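Local coordinates for protein amidohydrolase (Thermotoga maritima, PDB 3OOQ) that belongs to the amidohydrolase family and may have allantoinase activity, opening a cyclic amide, though its substrate is not established, at residues G272-T276 with V317-T321. Sequence-based numbering, arbitrary orientation.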
loop_
_atom_site.group_PDB
_atom_site.type_symbol
_atom_site.label_atom_id
_atom_site.label_comp_id
_atom_site.label_asym_id
_atom_site.label_seq_id
_atom_site.Cartn_x
_atom_site.Cartn_y
_atom_site.Cartn_z
ATOM N N GLY F 272 2.516 -38.987 -9.092
ATOM C CA GLY F 272 3.711 -38.296 -8.636
ATOM C C GLY F 272 3.504 -36.788 -8.669
ATOM O O GLY F 272 2.529 -36.309 -9.254
ATOM N N PRO F 273 4.393 -36.035 -8.000
ATOM C CA PRO F 273 5.523 -36.587 -7.237
ATOM C C PRO F 273 5.040 -37.353 -5.988
ATOM O O PRO F 273 4.057 -36.954 -5.371
ATOM C CB PRO F 273 6.300 -35.333 -6.829
ATOM C CG PRO F 273 5.182 -34.261 -6.639
ATOM C CD PRO F 273 4.158 -34.601 -7.712
ATOM N N LEU F 274 5.736 -38.426 -5.626
ATOM C CA LEU F 274 5.365 -39.278 -4.484
ATOM C C LEU F 274 6.426 -39.358 -3.373
ATOM O O LEU F 274 6.095 -39.437 -2.187
ATOM C CB LEU F 274 5.021 -40.695 -4.969
ATOM C CG LEU F 274 3.724 -40.903 -5.738
ATOM C CD1 LEU F 274 3.739 -42.288 -6.397
ATOM C CD2 LEU F 274 2.482 -40.720 -4.836
ATOM N N LEU F 275 7.694 -39.356 -3.770
ATOM C CA LEU F 275 8.805 -39.270 -2.836
ATOM C C LEU F 275 9.009 -37.813 -2.397
ATOM O O LEU F 275 10.015 -37.195 -2.731
ATOM C CB LEU F 275 10.083 -39.799 -3.498
ATOM C CG LEU F 275 11.317 -40.036 -2.614
ATOM C CD1 LEU F 275 11.285 -41.399 -1.973
ATOM C CD2 LEU F 275 12.589 -39.873 -3.416
ATOM N N THR F 276 8.057 -37.279 -1.633
ATOM C CA THR F 276 8.008 -35.852 -1.329
ATOM C C THR F 276 7.098 -35.570 -0.127
ATOM O O THR F 276 6.227 -36.374 0.206
ATOM C CB THR F 276 7.530 -35.040 -2.559
ATOM O OG1 THR F 276 7.899 -33.669 -2.402
ATOM C CG2 THR F 276 5.981 -35.148 -2.761
ATOM N N VAL F 317 15.300 -43.376 -8.336
ATOM C CA VAL F 317 15.281 -43.422 -6.882
ATOM C C VAL F 317 13.830 -43.447 -6.392
ATOM O O VAL F 317 13.475 -44.260 -5.522
ATOM C CB VAL F 317 16.051 -42.232 -6.228
ATOM C CG1 VAL F 317 16.044 -42.355 -4.710
ATOM C CG2 VAL F 317 17.488 -42.165 -6.720
ATOM N N GLN F 318 13.002 -42.571 -6.961
ATOM C CA GLN F 318 11.582 -42.545 -6.639
ATOM C C GLN F 318 10.890 -43.865 -7.030
ATOM O O GLN F 318 10.161 -44.443 -6.227
ATOM C CB GLN F 318 10.874 -41.379 -7.330
ATOM C CG GLN F 318 9.381 -41.375 -6.992
ATOM C CD GLN F 318 8.617 -40.207 -7.561
ATOM O OE1 GLN F 318 7.795 -39.620 -6.860
ATOM N NE2 GLN F 318 8.849 -39.874 -8.838
ATOM N N ALA F 319 11.124 -44.335 -8.253
ATOM C CA ALA F 319 10.513 -45.600 -8.696
ATOM C C ALA F 319 10.920 -46.748 -7.782
ATOM O O ALA F 319 10.056 -47.406 -7.204
ATOM C CB ALA F 319 10.862 -45.900 -10.135
ATOM N N ALA F 320 12.228 -46.952 -7.610
ATOM C CA ALA F 320 12.749 -48.018 -6.736
ATOM C C ALA F 320 12.105 -48.027 -5.356
ATOM O O ALA F 320 11.703 -49.072 -4.863
ATOM C CB ALA F 320 14.246 -47.924 -6.619
ATOM N N THR F 321 11.979 -46.850 -4.748
ATOM C CA THR F 321 11.397 -46.703 -3.409
ATOM C C THR F 321 9.963 -47.233 -3.354
ATOM O O THR F 321 9.501 -47.715 -2.308
ATOM C CB THR F 321 11.443 -45.229 -2.952
ATOM O OG1 THR F 321 12.811 -44.831 -2.822
ATOM C CG2 THR F 321 10.727 -45.014 -1.610
#
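L275 lays its CB against CG of Q318, 3.9 Å away, where the loop leaving strand 269-271 meets helix 315-321 in the TIM-barrel-type domain of this amidohydrolase. The Q318 side chain runs out straight from the helix, CG anti to the backbone N (chi1 179°) and the chain extended beyond it (chi2 176°), which carries the amide across to the loop. There OE1 accepts two neighbouring backbone N-H groups. L274 N sits nearly in line with the Q318 C=O bond, 2.7 Å from OE1. L275 N, 3.1 Å from Q318 OE1, comes from the side and somewhat out of the carbonyl plane. The other half of the amide, NE2, bonds to M304 O just past strand 301-303, so both ends fix the rotation of the group. A leucine here would probably leave the buried N-H groups of L274 and L275 without their shared acceptor. The loop itself starts with a cis peptide before P273 and makes an inverse gamma turn centred on L275. Back at the helix, the side chains of L275 and T321 cross at about a right angle, L275 CD1 3.7 Å from T321 CG2; F314 of a second subunit also packs on L275. T321 OG1 turns back to its own helix and donates to V317 O at 2.8 Å, while T321 N reaches that oxygen from the opposite face of the carbonyl plane.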